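Local coordinates for protein exopolygalacturonate lyase (Vibrio vulnificus, PDB 5A29) that probably cleaves pectic polysaccharides such as polygalacturonate by beta-elimination, as a metal-binding lyase of polysaccharide lyase family 2, at residues S466-Q478 and I520-L532. Numbering follows the deposited sequence.
Sequences SPMTLFSAIELYQ and IEPLALLTLDATL. With EDO (1,2-ethanediol), chain F.
A524 puts its methyl group over one face of the F471 ring, a CH-pi contact with CB 4.1 Å from the ring centroid and 24° off the ring normal. Alanine suits this place because its short side chain lets the flat phenyl ring come down close to the backbone: F471 CZ lies 3.5 Å from A524 CA. The ring reaches across because CG stands anti to the carbonyl carbon (chi1 -72°), and it also stacks with Y542.

Aliphatic contacts continue on both sides of this pair. P467, whose missing amide hydrogen costs nothing in the first turn of a helix, lays CB 3.5 Å from CD1 in one of the two modelled conformers of I520; M468 CE touches the same methyl, equally tentatively. The branched, apolar L470 and I474 are long enough to span the buried interface: L470 CD1 meets L525 CD2, and I474 extends CG1 and CD1 over the partner backbone, CD1 coming within 3.6 Å of L528 N.

These two roughly parallel helices, 28° apart and 9.0 Å between axes, belong to the alpha/alpha barrel characteristic of polysaccharide lyase family 2. Helix 484-500 touches both, through P467 and Y477 on one and L528 on the other.

S466 and T469 form a capping box at the first turn of helix 467-480, both hydroxyls also bonding to E414. T527 OG1 bonds to L523 O (2.7 Å) from above the carbonyl plane, on the opposite face from T527 N. T531 OG1 bonds likewise to T527 O, tilted from the plane and opposite T531 N, and also pairs with T536. So engaged, these hydroxyls can face apolar groups: T531 OG1 lies 3.4 Å from I474 CG2, and T527 OG1 sits at the F471 ring edge. Separately, T531 CG2 packs on Y477 CD2. A 1,2-ethanediol, probably from the crystallisation liquor, bonds through O1 to E475 OE2 (2.7 Å), a carboxylate also salt-bridged to R422 and R425.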
loop_
_atom_site.group_PDB
_atom_site.type_symbol
_atom_site.label_atom_id
_atom_site.label_comp_id
_atom_site.label_asym_id
_atom_site.label_seq_id
_atom_site.Cartn_x
_atom_site.Cartn_y
_atom_site.Cartn_z
ATOM N N SER A 466 14.159 -0.765 -10.763
ATOM C CA SER A 466 13.352 -0.068 -9.772
ATOM C C SER A 466 13.648 -0.666 -8.394
ATOM O O SER A 466 14.348 -1.681 -8.312
ATOM C CB SER A 466 11.877 -0.294 -10.111
ATOM O OG SER A 466 11.653 -1.682 -9.949
ATOM N N PRO A 467 13.112 -0.075 -7.313
ATOM C CA PRO A 467 13.232 -0.758 -6.000
ATOM C C PRO A 467 12.697 -2.208 -6.047
ATOM O O PRO A 467 13.261 -3.153 -5.374
ATOM C CB PRO A 467 12.385 0.141 -5.068
ATOM C CG PRO A 467 12.469 1.516 -5.724
ATOM C CD PRO A 467 12.377 1.208 -7.209
ATOM N N MET A 468 11.617 -2.421 -6.816
ATOM C CA MET A 468 11.021 -3.760 -6.960
ATOM C C MET A 468 11.999 -4.725 -7.612
ATOM O O MET A 468 11.947 -5.942 -7.289
ATOM C CB MET A 468 9.743 -3.743 -7.799
ATOM C CG MET A 468 8.624 -2.942 -7.151
ATOM S SD MET A 468 8.195 -3.631 -5.486
ATOM C CE MET A 468 8.746 -2.214 -4.592
ATOM N N THR A 469 12.912 -4.246 -8.479
ATOM C CA THR A 469 13.940 -5.158 -9.036
ATOM C C THR A 469 14.766 -5.761 -7.923
ATOM O O THR A 469 15.075 -6.997 -7.922
ATOM C CB THR A 469 14.916 -4.398 -10.006
ATOM O OG1 THR A 469 14.121 -3.628 -10.936
ATOM C CG2 THR A 469 15.770 -5.399 -10.757
ATOM N N LEU A 470 15.172 -4.889 -6.995
ATOM C CA LEU A 470 16.071 -5.307 -5.898
ATOM C C LEU A 470 15.298 -6.241 -4.932
ATOM O O LEU A 470 15.840 -7.262 -4.521
ATOM C CB LEU A 470 16.598 -4.116 -5.070
ATOM C CG LEU A 470 17.367 -3.008 -5.840
ATOM C CD1 LEU A 470 18.129 -2.137 -4.818
ATOM C CD2 LEU A 470 18.327 -3.697 -6.769
ATOM N N PHE A 471 14.067 -5.888 -4.539
ATOM C CA PHE A 471 13.379 -6.774 -3.572
ATOM C C PHE A 471 13.161 -8.131 -4.230
ATOM O O PHE A 471 13.140 -9.176 -3.542
ATOM C CB PHE A 471 12.000 -6.225 -3.159
ATOM C CG PHE A 471 12.070 -5.009 -2.253
ATOM C CD1 PHE A 471 12.796 -5.015 -1.065
ATOM C CD2 PHE A 471 11.397 -3.825 -2.615
ATOM C CE1 PHE A 471 12.835 -3.860 -0.233
ATOM C CE2 PHE A 471 11.432 -2.695 -1.780
ATOM C CZ PHE A 471 12.145 -2.715 -0.557
ATOM N N SER A 472 12.850 -8.132 -5.516
ATOM C CA SER A 472 12.540 -9.408 -6.175
ATOM C C SER A 472 13.832 -10.247 -6.306
ATOM O O SER A 472 13.828 -11.478 -6.190
ATOM C CB SER A 472 11.999 -9.148 -7.583
ATOM O OG SER A 472 10.661 -8.595 -7.466
ATOM N N ALA A 473 14.912 -9.597 -6.724
ATOM C CA ALA A 473 16.202 -10.348 -6.872
ATOM C C ALA A 473 16.662 -10.934 -5.533
ATOM O O ALA A 473 17.224 -12.051 -5.474
ATOM C CB ALA A 473 17.273 -9.410 -7.523
ATOM N N ILE A 474 16.485 -10.181 -4.437
ATOM C CA ILE A 474 16.776 -10.701 -3.132
ATOM C C ILE A 474 15.895 -11.904 -2.783
ATOM O O ILE A 474 16.383 -12.898 -2.221
ATOM C CB ILE A 474 16.662 -9.587 -2.068
ATOM C CG1 ILE A 474 17.757 -8.505 -2.316
ATOM C CG2 ILE A 474 16.680 -10.158 -0.626
ATOM C CD1 ILE A 474 17.390 -7.189 -1.580
ATOM N N GLU A 475 14.577 -11.812 -3.059
ATOM C CA GLU A 475 13.741 -13.045 -2.852
ATOM C C GLU A 475 14.252 -14.235 -3.658
ATOM O O GLU A 475 14.303 -15.366 -3.162
ATOM C CB GLU A 475 12.271 -12.806 -3.260
ATOM C CG GLU A 475 11.615 -11.784 -2.417
ATOM C CD GLU A 475 11.266 -12.276 -1.008
ATOM O OE1 GLU A 475 11.175 -13.518 -0.782
ATOM O OE2 GLU A 475 11.023 -11.380 -0.169
ATOM N N LEU A 476 14.663 -14.014 -4.889
ATOM C CA LEU A 476 15.099 -15.141 -5.643
ATOM C C LEU A 476 16.444 -15.672 -5.129
ATOM O O LEU A 476 16.702 -16.866 -5.164
ATOM C CB LEU A 476 15.297 -14.778 -7.135
ATOM C CG LEU A 476 13.929 -14.887 -7.841
ATOM C CD1 LEU A 476 13.953 -14.038 -9.084
ATOM C CD2 LEU A 476 13.687 -16.376 -8.240
ATOM N N TYR A 477 17.300 -14.785 -4.685
ATOM C CA TYR A 477 18.487 -15.287 -3.928
ATOM C C TYR A 477 18.087 -16.139 -2.687
ATOM O O TYR A 477 18.681 -17.219 -2.488
ATOM C CB TYR A 477 19.413 -14.106 -3.522
ATOM C CG TYR A 477 20.622 -14.598 -2.789
ATOM C CD1 TYR A 477 21.646 -15.257 -3.474
ATOM C CD2 TYR A 477 20.700 -14.456 -1.395
ATOM C CE1 TYR A 477 22.741 -15.791 -2.785
ATOM C CE2 TYR A 477 21.808 -14.971 -0.687
ATOM C CZ TYR A 477 22.804 -15.641 -1.389
ATOM O OH TYR A 477 23.871 -16.150 -0.642
ATOM N N GLN A 478 17.123 -15.688 -1.883
ATOM C CA GLN A 478 16.772 -16.479 -0.689
ATOM C C GLN A 478 16.217 -17.833 -1.120
ATOM O O GLN A 478 16.517 -18.873 -0.488
ATOM C CB GLN A 478 15.785 -15.782 0.207
ATOM C CG GLN A 478 16.373 -14.594 0.948
ATOM C CD GLN A 478 15.331 -13.988 1.864
ATOM O OE1 GLN A 478 14.962 -12.831 1.718
ATOM N NE2 GLN A 478 14.781 -14.806 2.765
ATOM N N ILE A 520 11.070 4.663 -1.203
ATOM C CA ILE A 520 11.426 3.296 -0.759
ATOM C C ILE A 520 12.789 2.836 -1.283
ATOM O O ILE A 520 13.291 1.794 -0.892
ATOM C CB ILE A 520 10.367 2.300 -1.199
ATOM C CG1 ILE A 520 10.255 2.349 -2.714
ATOM C CG2 ILE A 520 9.037 2.593 -0.489
ATOM C CD1 ILE A 520 9.552 1.163 -3.259
ATOM N N GLU A 521 13.408 3.607 -2.174
ATOM C CA GLU A 521 14.770 3.251 -2.653
ATOM C C GLU A 521 15.712 2.962 -1.456
ATOM O O GLU A 521 16.453 1.980 -1.530
ATOM C CB GLU A 521 15.392 4.404 -3.491
ATOM C CG GLU A 521 14.799 4.502 -4.894
ATOM C CD GLU A 521 13.483 5.351 -4.968
ATOM O OE1 GLU A 521 12.923 5.766 -3.934
ATOM O OE2 GLU A 521 12.962 5.518 -6.098
ATOM N N PRO A 522 15.686 3.791 -0.390
ATOM C CA PRO A 522 16.579 3.536 0.744
ATOM C C PRO A 522 16.334 2.188 1.370
ATOM O O PRO A 522 17.310 1.451 1.676
ATOM C CB PRO A 522 16.172 4.601 1.779
ATOM C CG PRO A 522 15.607 5.720 0.939
ATOM C CD PRO A 522 14.915 5.034 -0.203
ATOM N N LEU A 523 15.081 1.897 1.713
ATOM C CA LEU A 523 14.825 0.502 2.191
ATOM C C LEU A 523 15.297 -0.563 1.225
ATOM O O LEU A 523 15.881 -1.578 1.647
ATOM C CB LEU A 523 13.348 0.329 2.603
ATOM C CG LEU A 523 13.014 -1.055 3.256
ATOM C CD1 LEU A 523 13.742 -1.200 4.602
ATOM C CD2 LEU A 523 11.455 -1.159 3.473
ATOM N N ALA A 524 15.012 -0.433 -0.085
ATOM C CA ALA A 524 15.444 -1.484 -0.996
ATOM C C ALA A 524 16.997 -1.576 -0.979
ATOM O O ALA A 524 17.567 -2.697 -0.991
ATOM C CB ALA A 524 15.002 -1.184 -2.413
ATOM N N LEU A 525 17.669 -0.400 -1.065
ATOM C CA LEU A 525 19.167 -0.416 -1.028
ATOM C C LEU A 525 19.731 -1.040 0.237
ATOM O O LEU A 525 20.742 -1.786 0.196
ATOM C CB LEU A 525 19.745 1.038 -1.240
ATOM C CG LEU A 525 19.449 1.500 -2.654
ATOM C CD1 LEU A 525 19.680 3.043 -2.687
ATOM C CD2 LEU A 525 20.282 0.859 -3.758
ATOM N N LEU A 526 19.128 -0.709 1.378
ATOM C CA LEU A 526 19.628 -1.273 2.636
ATOM C C LEU A 526 19.282 -2.726 2.799
ATOM O O LEU A 526 20.019 -3.508 3.478
ATOM C CB LEU A 526 19.102 -0.475 3.800
ATOM C CG LEU A 526 19.593 0.964 3.761
ATOM C CD1 LEU A 526 18.978 1.677 4.958
ATOM C CD2 LEU A 526 21.147 1.047 3.829
ATOM N N THR A 527 18.201 -3.156 2.149
ATOM C CA THR A 527 17.833 -4.618 2.270
ATOM C C THR A 527 18.902 -5.400 1.462
ATOM O O THR A 527 19.337 -6.521 1.825
ATOM C CB THR A 527 16.383 -4.850 1.732
ATOM O OG1 THR A 527 15.456 -4.052 2.525
ATOM C CG2 THR A 527 15.942 -6.362 1.915
ATOM N N LEU A 528 19.310 -4.855 0.302
ATOM C CA LEU A 528 20.367 -5.513 -0.420
ATOM C C LEU A 528 21.666 -5.528 0.412
ATOM O O LEU A 528 22.374 -6.586 0.461
ATOM C CB LEU A 528 20.617 -4.845 -1.758
ATOM C CG LEU A 528 21.846 -5.302 -2.536
ATOM C CD1 LEU A 528 21.808 -6.808 -2.804
ATOM C CD2 LEU A 528 22.042 -4.574 -3.877
ATOM N N ASP A 529 21.967 -4.394 1.045
ATOM C CA ASP A 529 23.216 -4.352 1.847
ATOM C C ASP A 529 23.113 -5.379 2.986
ATOM O O ASP A 529 24.109 -6.052 3.326
ATOM C CB ASP A 529 23.346 -3.009 2.518
ATOM C CG ASP A 529 24.755 -2.782 3.004
ATOM O OD1 ASP A 529 25.703 -2.840 2.158
ATOM O OD2 ASP A 529 24.871 -2.508 4.213
ATOM N N ALA A 530 21.943 -5.454 3.638
ATOM C CA ALA A 530 21.749 -6.493 4.664
ATOM C C ALA A 530 21.998 -7.894 4.110
ATOM O O ALA A 530 22.607 -8.733 4.801
ATOM C CB ALA A 530 20.343 -6.357 5.283
ATOM N N THR A 531 21.567 -8.178 2.882
ATOM C CA THR A 531 21.655 -9.496 2.301
ATOM C C THR A 531 23.153 -9.766 2.054
ATOM O O THR A 531 23.624 -10.877 2.238
ATOM C CB THR A 531 20.870 -9.610 0.948
ATOM O OG1 THR A 531 19.471 -9.346 1.169
ATOM C CG2 THR A 531 20.946 -10.960 0.362
ATOM N N LEU A 532 23.889 -8.771 1.561
ATOM C CA LEU A 532 25.360 -8.954 1.394
ATOM C C LEU A 532 26.073 -9.240 2.723
ATOM O O LEU A 532 27.137 -9.885 2.715
ATOM C CB LEU A 532 25.994 -7.696 0.714
ATOM C CG LEU A 532 25.454 -7.376 -0.685
ATOM C CD1 LEU A 532 26.090 -6.060 -1.314
ATOM C CD2 LEU A 532 25.663 -8.517 -1.651
HETATM C C1 EDO F . 13.105 -8.671 -0.448
HETATM O O1 EDO F . 11.716 -8.852 -0.691
HETATM C C2 EDO F . 13.353 -8.918 1.040
HETATM O O2 EDO F . 13.176 -10.322 1.283
#